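Local coordinates for putative metal resistance protein (Proteus mirabilis, PDB 6C29), which is the N-terminal periplasmic part of ScsB, a membrane protein that probably reduces protein disulfides and primes the disulfide isomerase ScsC, at residues T44-P49 / S228-D233; V108-T113 / C118-Y123; S160-S165 / D221-A226. All coordinates share one frame; numbering follows the deposited sequence.

Interaction 1. Residues T44-P49 / S228-D233; sequences TYWRSP and SFVVTD
The indole of Trp-46 and the guanidinium of Arg-47 are the flat groups that meet Ser-228 and Val-230. One face of the indole carries the Arg-47 side chain, with CG of Arg-47 over the ring centre, 3.9 Å above the plane. One face of the guanidinium in turn lies against Trp-46, whose CZ2 is 3.2 Å from the guanidinium plane and offset toward its rim. The two neighbours thus present a joint surface to strand 226-233. CG2 of Val-230 comes in obliquely to both groups. It lies 3.8 Å from CZ2 of Trp-46 and 4.2 Å from NH2 of Arg-47. With CG1 opposite the backbone N (chi1 170°), CG2 stands anti to the carbonyl carbon and is the methyl that reaches Trp-46 and Arg-47. The contact bridges the tandem immunoglobulin-fold domains of ScsB. Trp-46 and Arg-47 belong to the DsbD-like N-terminal domain, while Val-230 belongs to the sheet of the second domain. The Arg-47 chain is extended from CG to NE, which carries the charged end across. NH2 of Arg-47 is 3.8 Å from OG of Ser-228, and the two share a carboxylate. Asp-186 OD2 makes a salt bridge with NH2 of Arg-47 and a hydrogen bond with OG of Ser-228. Gln-239 bonds to the same two groups, through OE1 to Arg-47 and NE2 to Ser-228.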
loop_
_atom_site.group_PDB
_atom_site.type_symbol
_atom_site.label_atom_id
_atom_site.label_comp_id
_atom_site.label_asym_id
_atom_site.label_seq_id
_atom_site.Cartn_x
_atom_site.Cartn_y
_atom_site.Cartn_z
ATOM N N THR A 44 -5.495 8.262 -3.654
ATOM C CA THR A 44 -5.313 6.999 -4.332
ATOM C C THR A 44 -5.308 5.924 -3.263
ATOM O O THR A 44 -5.570 6.215 -2.105
ATOM C CB THR A 44 -4.077 6.985 -5.214
ATOM O OG1 THR A 44 -4.042 5.780 -6.004
ATOM C CG2 THR A 44 -2.781 7.141 -4.439
ATOM N N TYR A 45 -5.162 4.683 -3.698
ATOM C CA TYR A 45 -5.457 3.545 -2.845
ATOM C C TYR A 45 -4.252 2.718 -2.477
ATOM O O TYR A 45 -3.248 2.679 -3.161
ATOM C CB TYR A 45 -6.434 2.644 -3.547
ATOM C CG TYR A 45 -7.798 3.200 -3.841
ATOM C CD1 TYR A 45 -8.835 3.056 -2.936
ATOM C CD2 TYR A 45 -8.056 3.812 -5.048
ATOM C CE1 TYR A 45 -10.121 3.520 -3.226
ATOM C CE2 TYR A 45 -9.318 4.267 -5.354
ATOM C CZ TYR A 45 -10.350 4.109 -4.433
ATOM O OH TYR A 45 -11.608 4.556 -4.740
ATOM N N TRP A 46 -4.410 2.023 -1.366
ATOM C CA TRP A 46 -3.457 1.036 -0.901
ATOM C C TRP A 46 -3.673 -0.282 -1.623
ATOM O O TRP A 46 -4.615 -0.420 -2.405
ATOM C CB TRP A 46 -3.636 0.885 0.605
ATOM C CG TRP A 46 -2.616 0.100 1.383
ATOM C CD1 TRP A 46 -1.271 0.196 1.304
ATOM C CD2 TRP A 46 -2.889 -0.861 2.411
ATOM N NE1 TRP A 46 -0.673 -0.656 2.205
ATOM C CE2 TRP A 46 -1.650 -1.308 2.900
ATOM C CE3 TRP A 46 -4.062 -1.392 2.966
ATOM C CZ2 TRP A 46 -1.529 -2.250 3.898
ATOM C CZ3 TRP A 46 -3.929 -2.343 3.987
ATOM C CH2 TRP A 46 -2.670 -2.740 4.441
ATOM N N ARG A 47 -2.844 -1.266 -1.311
ATOM C CA ARG A 47 -2.980 -2.571 -1.970
ATOM C C ARG A 47 -4.314 -3.251 -1.669
ATOM O O ARG A 47 -4.796 -4.051 -2.477
ATOM C CB ARG A 47 -1.830 -3.487 -1.564
ATOM C CG ARG A 47 -1.807 -3.841 -0.113
ATOM C CD ARG A 47 -0.598 -4.699 0.225
ATOM N NE ARG A 47 -0.681 -5.025 1.632
ATOM C CZ ARG A 47 0.296 -4.888 2.514
ATOM N NH1 ARG A 47 1.522 -4.475 2.125
ATOM N NH2 ARG A 47 0.068 -5.176 3.778
ATOM N N SER A 48 -4.883 -2.976 -0.496
ATOM C CA SER A 48 -6.235 -3.383 -0.106
ATOM C C SER A 48 -7.069 -2.121 0.030
ATOM O O SER A 48 -7.040 -1.447 1.038
ATOM C CB SER A 48 -6.225 -4.161 1.206
ATOM O OG SER A 48 -5.569 -5.415 1.009
ATOM N N PRO A 49 -7.784 -1.763 -1.017
ATOM C CA PRO A 49 -8.361 -0.425 -1.079
ATOM C C PRO A 49 -9.588 -0.236 -0.223
ATOM O O PRO A 49 -9.935 0.911 0.084
ATOM C CB PRO A 49 -8.718 -0.291 -2.551
ATOM C CG PRO A 49 -8.970 -1.675 -3.001
ATOM C CD PRO A 49 -8.010 -2.534 -2.250
ATOM N N SER A 228 -3.023 -10.468 7.545
ATOM C CA SER A 228 -2.012 -9.510 7.090
ATOM C C SER A 228 -2.537 -8.133 7.407
ATOM O O SER A 228 -3.701 -7.797 7.082
ATOM C CB SER A 228 -1.766 -9.658 5.583
ATOM O OG SER A 228 -0.952 -8.611 5.068
ATOM N N PHE A 229 -1.706 -7.320 8.064
ATOM C CA PHE A 229 -2.097 -5.974 8.410
ATOM C C PHE A 229 -0.862 -5.153 8.720
ATOM O O PHE A 229 0.217 -5.684 8.950
ATOM C CB PHE A 229 -3.105 -5.961 9.580
ATOM C CG PHE A 229 -2.591 -6.531 10.860
ATOM C CD1 PHE A 229 -1.930 -5.751 11.783
ATOM C CD2 PHE A 229 -2.839 -7.850 11.164
ATOM C CE1 PHE A 229 -1.494 -6.285 12.987
ATOM C CE2 PHE A 229 -2.416 -8.393 12.381
ATOM C CZ PHE A 229 -1.752 -7.613 13.283
ATOM N N VAL A 230 -1.067 -3.850 8.706
ATOM C CA VAL A 230 -0.110 -2.882 9.166
ATOM C C VAL A 230 -0.666 -2.248 10.430
ATOM O O VAL A 230 -1.810 -1.828 10.472
ATOM C CB VAL A 230 0.159 -1.831 8.086
ATOM C CG1 VAL A 230 0.979 -0.651 8.647
ATOM C CG2 VAL A 230 0.816 -2.501 6.868
ATOM N N VAL A 231 0.141 -2.189 11.485
ATOM C CA VAL A 231 -0.194 -1.465 12.687
ATOM C C VAL A 231 0.841 -0.371 12.876
ATOM O O VAL A 231 2.031 -0.583 12.628
ATOM C CB VAL A 231 -0.264 -2.422 13.907
ATOM C CG1 VAL A 231 1.022 -3.254 14.081
ATOM C CG2 VAL A 231 -0.572 -1.663 15.177
ATOM N N THR A 232 0.372 0.815 13.253
ATOM C CA THR A 232 1.228 1.967 13.444
ATOM C C THR A 232 1.016 2.551 14.823
ATOM O O THR A 232 -0.082 2.456 15.375
ATOM C CB THR A 232 0.965 3.048 12.399
ATOM O OG1 THR A 232 -0.339 3.603 12.586
ATOM C CG2 THR A 232 1.095 2.484 10.972
ATOM N N ASP A 233 2.057 3.167 15.366
ATOM C CA ASP A 233 1.975 3.983 16.573
ATOM C C ASP A 233 3.302 4.748 16.670
ATOM O O ASP A 233 4.340 4.215 16.293
ATOM C CB ASP A 233 1.725 3.139 17.817
ATOM C CG ASP A 233 1.178 3.945 18.961
ATOM O OD1 ASP A 233 0.761 5.100 18.768
ATOM O OD2 ASP A 233 1.141 3.385 20.061
#

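Interaction 2. Residues V108-T113 / C118-Y123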
loop_
_atom_site.group_PDB
_atom_site.type_symbol
_atom_site.label_atom_id
_atom_site.label_comp_id
_atom_site.label_asym_id
_atom_site.label_seq_id
_atom_site.Cartn_x
_atom_site.Cartn_y
_atom_site.Cartn_z
ATOM N N VAL A 108 2.707 0.799 -18.423
ATOM C CA VAL A 108 1.491 1.574 -18.290
ATOM C C VAL A 108 1.014 1.477 -16.851
ATOM O O VAL A 108 0.726 0.391 -16.342
ATOM C CB VAL A 108 0.405 1.079 -19.226
ATOM C CG1 VAL A 108 -0.888 1.844 -18.967
ATOM C CG2 VAL A 108 0.868 1.227 -20.676
ATOM N N LEU A 109 0.986 2.616 -16.180
ATOM C CA LEU A 109 0.428 2.746 -14.848
ATOM C C LEU A 109 -1.067 2.978 -14.968
ATOM O O LEU A 109 -1.473 3.977 -15.567
ATOM C CB LEU A 109 1.061 3.923 -14.102
ATOM C CG LEU A 109 0.366 4.405 -12.829
ATOM C CD1 LEU A 109 0.495 3.385 -11.716
ATOM C CD2 LEU A 109 0.933 5.767 -12.415
ATOM N N THR A 110 -1.892 2.096 -14.395
ATOM C CA THR A 110 -3.315 2.367 -14.242
ATOM C C THR A 110 -3.486 2.949 -12.851
ATOM O O THR A 110 -3.431 2.226 -11.835
ATOM C CB THR A 110 -4.157 1.133 -14.433
ATOM O OG1 THR A 110 -3.929 0.606 -15.763
ATOM C CG2 THR A 110 -5.655 1.475 -14.224
ATOM N N LEU A 111 -3.605 4.267 -12.795
ATOM C CA LEU A 111 -3.728 4.973 -11.539
ATOM C C LEU A 111 -5.174 5.108 -11.159
ATOM O O LEU A 111 -5.996 5.605 -11.935
ATOM C CB LEU A 111 -3.104 6.364 -11.617
ATOM C CG LEU A 111 -3.174 7.165 -10.313
ATOM C CD1 LEU A 111 -2.283 6.567 -9.260
ATOM C CD2 LEU A 111 -2.739 8.602 -10.624
ATOM N N SER A 112 -5.512 4.638 -9.972
ATOM C CA SER A 112 -6.820 4.865 -9.417
ATOM C C SER A 112 -6.820 6.090 -8.524
ATOM O O SER A 112 -5.911 6.269 -7.678
ATOM C CB SER A 112 -7.241 3.655 -8.624
ATOM O OG SER A 112 -6.166 3.353 -7.755
ATOM N N THR A 113 -7.790 6.967 -8.722
ATOM C CA THR A 113 -7.942 8.127 -7.862
ATOM C C THR A 113 -9.391 8.164 -7.454
ATOM O O THR A 113 -10.277 7.712 -8.200
ATOM C CB THR A 113 -7.497 9.443 -8.548
ATOM O OG1 THR A 113 -8.188 9.630 -9.788
ATOM C CG2 THR A 113 -5.964 9.433 -8.823
ATOM N N CYS A 118 -14.431 6.530 -8.129
ATOM C CA CYS A 118 -13.126 5.995 -8.397
ATOM C C CYS A 118 -12.887 6.150 -9.883
ATOM O O CYS A 118 -13.628 5.617 -10.694
ATOM C CB CYS A 118 -13.029 4.536 -8.006
ATOM S SG CYS A 118 -11.448 3.751 -8.381
ATOM N N ILE A 119 -11.851 6.879 -10.236
ATOM C CA ILE A 119 -11.463 7.083 -11.625
ATOM C C ILE A 119 -10.193 6.283 -11.914
ATOM O O ILE A 119 -9.245 6.313 -11.136
ATOM C CB ILE A 119 -11.186 8.565 -11.924
ATOM C CG1 ILE A 119 -12.388 9.456 -11.622
ATOM C CG2 ILE A 119 -10.665 8.762 -13.369
ATOM C CD1 ILE A 119 -13.557 9.196 -12.471
ATOM N N LEU A 120 -10.167 5.589 -13.050
ATOM C CA LEU A 120 -8.979 4.885 -13.535
ATOM C C LEU A 120 -8.382 5.629 -14.714
ATOM O O LEU A 120 -9.086 5.916 -15.699
ATOM C CB LEU A 120 -9.340 3.452 -13.930
ATOM C CG LEU A 120 -10.051 2.648 -12.849
ATOM C CD1 LEU A 120 -10.503 1.329 -13.398
ATOM C CD2 LEU A 120 -9.134 2.431 -11.676
ATOM N N THR A 121 -7.096 5.960 -14.612
ATOM C CA THR A 121 -6.376 6.727 -15.629
ATOM C C THR A 121 -5.094 5.987 -15.975
ATOM O O THR A 121 -4.356 5.605 -15.084
ATOM C CB THR A 121 -6.035 8.147 -15.136
ATOM O OG1 THR A 121 -7.216 8.775 -14.620
ATOM C CG2 THR A 121 -5.377 9.050 -16.252
ATOM N N ASP A 122 -4.802 5.843 -17.259
ATOM C CA ASP A 122 -3.554 5.222 -17.708
ATOM C C ASP A 122 -2.477 6.264 -17.990
ATOM O O ASP A 122 -2.731 7.234 -18.699
ATOM C CB ASP A 122 -3.789 4.394 -18.956
ATOM C CG ASP A 122 -4.457 3.065 -18.663
ATOM O OD1 ASP A 122 -4.639 2.710 -17.482
ATOM O OD2 ASP A 122 -4.779 2.345 -19.642
ATOM N N TYR A 123 -1.280 6.038 -17.464
ATOM C CA TYR A 123 -0.100 6.864 -17.714
ATOM C C TYR A 123 0.982 6.008 -18.346
ATOM O O TYR A 123 1.327 4.964 -17.807
ATOM C CB TYR A 123 0.417 7.490 -16.406
ATOM C CG TYR A 123 -0.530 8.478 -15.793
ATOM C CD1 TYR A 123 -1.562 8.073 -14.976
ATOM C CD2 TYR A 123 -0.396 9.836 -16.018
ATOM C CE1 TYR A 123 -2.449 8.976 -14.429
ATOM C CE2 TYR A 123 -1.274 10.734 -15.482
ATOM C CZ TYR A 123 -2.290 10.310 -14.671
ATOM O OH TYR A 123 -3.193 11.189 -14.122
HETATM O O HOH W 1 -7.059 8.252 -11.867
#
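Thr-110 and Asp-122 lie side by side and point the same way from a beta hairpin. Strands 104-114 and 118-128 form this antiparallel hairpin in the immunoglobulin-fold N-terminal domain. OG1 of Thr-110 donates to OD1 of Asp-122 at 2.8 Å, on the syn side but 34° out of the carboxylate plane. This pair is a non-hydrogen-bonded one, so the side-chain bond links the strands where the backbones do not. CG1 of Val-108 packs on the same carboxylate, 3.8 Å from CG of Asp-122. Further along this face, CD2 of Leu-120 rests 3.8 Å from CB of Ser-112. The opposite face carries Leu-109, Leu-111, Thr-113, Ile-119, Thr-121 and Tyr-123. There the Tyr-123 ring slants across Leu-111, with CE1 of Tyr-123 3.8 Å from CD2 of Leu-111. The tyrosine CG stands anti to the carbonyl carbon (chi1 -66°), which leans the ring back along its own strand toward Thr-121, so that it meets Leu-111 diagonally. Strand 16-24 packs on this pair through Ala-16 and Val-18. Three hydrogen-bonded pairs, Leu-109 with Tyr-123, Leu-111 with Thr-121 and Thr-113 with Ile-119, each have two N-H to O bonds. OG1 of Thr-113 also bonds to NE2 of His-15, and OG1 of Thr-121 to ND2 of Asn-13. A water joins these hydroxyls, 2.7 Å from OG1 of Thr-113 and 2.8 Å from OG1 of Thr-121, and donates to O of Leu-111 at 2.9 Å.

Interaction 3. Residues S160-S165 / D221-A226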
loop_
_atom_site.group_PDB
_atom_site.type_symbol
_atom_site.label_atom_id
_atom_site.label_comp_id
_atom_site.label_asym_id
_atom_site.label_seq_id
_atom_site.Cartn_x
_atom_site.Cartn_y
_atom_site.Cartn_z
ATOM N N SER A 160 -5.323 -14.149 17.416
ATOM C CA SER A 160 -6.575 -13.798 16.782
ATOM C C SER A 160 -7.579 -14.924 16.867
ATOM O O SER A 160 -7.238 -16.100 17.077
ATOM C CB SER A 160 -6.360 -13.391 15.318
ATOM O OG SER A 160 -5.848 -14.472 14.562
ATOM N N ASP A 161 -8.829 -14.539 16.699
ATOM C CA ASP A 161 -9.936 -15.464 16.760
ATOM C C ASP A 161 -11.013 -14.971 15.826
ATOM O O ASP A 161 -11.185 -13.761 15.615
ATOM C CB ASP A 161 -10.464 -15.581 18.187
ATOM C CG ASP A 161 -11.635 -16.522 18.291
ATOM O OD1 ASP A 161 -11.420 -17.751 18.145
ATOM O OD2 ASP A 161 -12.772 -16.027 18.497
ATOM N N TYR A 162 -11.753 -15.904 15.259
ATOM C CA TYR A 162 -12.857 -15.560 14.384
ATOM C C TYR A 162 -14.081 -16.365 14.698
ATOM O O TYR A 162 -14.000 -17.589 14.737
ATOM C CB TYR A 162 -12.478 -15.800 12.934
ATOM C CG TYR A 162 -13.581 -15.504 11.955
ATOM C CD1 TYR A 162 -13.883 -14.208 11.582
ATOM C CD2 TYR A 162 -14.318 -16.541 11.398
ATOM C CE1 TYR A 162 -14.887 -13.944 10.686
ATOM C CE2 TYR A 162 -15.322 -16.284 10.494
ATOM C CZ TYR A 162 -15.600 -14.992 10.141
ATOM O OH TYR A 162 -16.588 -14.733 9.225
ATOM N N ARG A 163 -15.197 -15.679 14.931
ATOM C CA ARG A 163 -16.489 -16.316 15.176
ATOM C C ARG A 163 -17.593 -15.282 14.991
ATOM O O ARG A 163 -17.358 -14.069 15.134
ATOM C CB ARG A 163 -16.551 -16.935 16.567
ATOM C CG ARG A 163 -16.421 -15.955 17.713
ATOM C CD ARG A 163 -16.544 -16.696 19.037
ATOM N NE ARG A 163 -15.372 -17.527 19.316
ATOM C CZ ARG A 163 -15.390 -18.638 20.053
ATOM N NH1 ARG A 163 -16.525 -19.081 20.588
ATOM N NH2 ARG A 163 -14.265 -19.313 20.248
ATOM N N ASN A 164 -18.786 -15.751 14.621
ATOM C CA ASN A 164 -19.926 -14.864 14.409
ATOM C C ASN A 164 -19.617 -13.729 13.415
ATOM O O ASN A 164 -20.030 -12.593 13.621
ATOM C CB ASN A 164 -20.405 -14.259 15.736
ATOM C CG ASN A 164 -20.628 -15.305 16.820
ATOM O OD1 ASN A 164 -20.145 -15.165 17.942
ATOM N ND2 ASN A 164 -21.329 -16.370 16.477
ATOM N N SER A 165 -18.878 -14.055 12.355
ATOM C CA SER A 165 -18.492 -13.097 11.312
ATOM C C SER A 165 -17.737 -11.882 11.854
ATOM O O SER A 165 -17.830 -10.791 11.299
ATOM C CB SER A 165 -19.723 -12.616 10.543
ATOM O OG SER A 165 -20.417 -13.715 9.988
ATOM N N ASP A 221 -16.558 -19.087 7.199
ATOM C CA ASP A 221 -15.416 -19.282 8.084
ATOM C C ASP A 221 -14.123 -18.896 7.385
ATOM O O ASP A 221 -13.783 -19.452 6.343
ATOM C CB ASP A 221 -15.332 -20.737 8.552
ATOM C CG ASP A 221 -14.450 -20.908 9.777
ATOM O OD1 ASP A 221 -13.747 -19.948 10.153
ATOM O OD2 ASP A 221 -14.456 -22.010 10.363
ATOM N N ILE A 222 -13.423 -17.916 7.946
ATOM C CA ILE A 222 -12.121 -17.518 7.421
ATOM C C ILE A 222 -10.967 -17.957 8.329
ATOM O O ILE A 222 -9.829 -17.554 8.110
ATOM C CB ILE A 222 -12.036 -15.996 7.220
ATOM C CG1 ILE A 222 -12.341 -15.262 8.532
ATOM C CG2 ILE A 222 -12.962 -15.581 6.088
ATOM C CD1 ILE A 222 -12.113 -13.747 8.483
ATOM N N THR A 223 -11.252 -18.778 9.335
ATOM C CA THR A 223 -10.198 -19.332 10.179
ATOM C C THR A 223 -9.178 -20.037 9.299
ATOM O O THR A 223 -9.569 -20.759 8.382
ATOM C CB THR A 223 -10.775 -20.300 11.233
ATOM O OG1 THR A 223 -11.629 -19.564 12.129
ATOM C CG2 THR A 223 -9.681 -20.928 12.036
ATOM N N GLY A 224 -7.886 -19.815 9.546
ATOM C CA GLY A 224 -6.844 -20.442 8.738
ATOM C C GLY A 224 -6.398 -19.623 7.536
ATOM O O GLY A 224 -5.396 -19.953 6.919
ATOM N N LYS A 225 -7.165 -18.588 7.173
ATOM C CA LYS A 225 -6.787 -17.678 6.087
ATOM C C LYS A 225 -5.712 -16.695 6.556
ATOM O O LYS A 225 -5.458 -16.551 7.757
ATOM C CB LYS A 225 -8.007 -16.887 5.591
ATOM C CG LYS A 225 -9.179 -17.721 5.115
ATOM C CD LYS A 225 -9.003 -18.451 3.800
ATOM C CE LYS A 225 -10.355 -19.093 3.447
ATOM N NZ LYS A 225 -10.470 -19.676 2.086
ATOM N N ALA A 226 -5.093 -15.984 5.614
ATOM C CA ALA A 226 -3.997 -15.082 5.950
ATOM C C ALA A 226 -4.485 -13.902 6.769
ATOM O O ALA A 226 -5.538 -13.309 6.471
ATOM C CB ALA A 226 -3.304 -14.596 4.694
HETATM O O HOH W 2 -10.462 -18.517 15.143
#
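Two torsions bring Tyr-162 and Ile-222 together. The tyrosine CG is opposite the backbone N (chi1 178°), which sends the ring out toward segment 221-226. Ile-222 holds CG1 between its backbone N and carbonyl carbon (chi1 56°), and this puts the ethyl branch over the ring. CG1 of Ile-222 sits 3.4 Å from the ring centroid of Tyr-162, only 3° off the normal. This is a CH-pi contact over the face. CD1 of Ile-222 continues toward one side of the ring, 3.5 Å from CE1 of Tyr-162. Val-211 and Ile-244 pack against both side chains. The phenol OH of Tyr-162 bonds to the carbonyl O of Gly-220, just before the segment. Asp-221 slides past the ring in the opposite direction, its carboxylate 18° from the ring plane. OD1 of Asp-221 lies 3.7 Å from CD2 of Tyr-162. The same OD1 is gripped twice by Thr-223, each bond 2.9 Å long. OG1 of Thr-223 donates to its syn lone pair, and N of Thr-223 comes from above the carboxylate plane. A water accepts from N of Tyr-162 and donates to OD1 of Asp-161, with a weak bond to OG1 of Thr-223. The loop packs against strand 155-163, an outer strand of the four-stranded sheet of the second immunoglobulin-fold domain. An Asx turn at Asp-221, overlapping a type II beta turn from Ile-222 to Lys-225, shapes it.

Interaction 1 joins the two immunoglobulin-fold domains, and the other two each lie within one of them. It is small and partly buried near the centre of the chain, with oblique packing and charge shared with outside partners. Interaction 2 has the largest buried area. It is a regular hairpin held by backbone bonds, with one face mostly buried and Leu-120 and Asp-122 exposed on the other. It touches interaction 1 directly, since OG1 of Thr-44 probably bonds to O of Ser-112. Interaction 3 is peripheral and rests on a CH-pi contact. Like interaction 1, it has no direct hydrogen bond between its segments. Its 221-226 loop leads straight into the strand used by interaction 1.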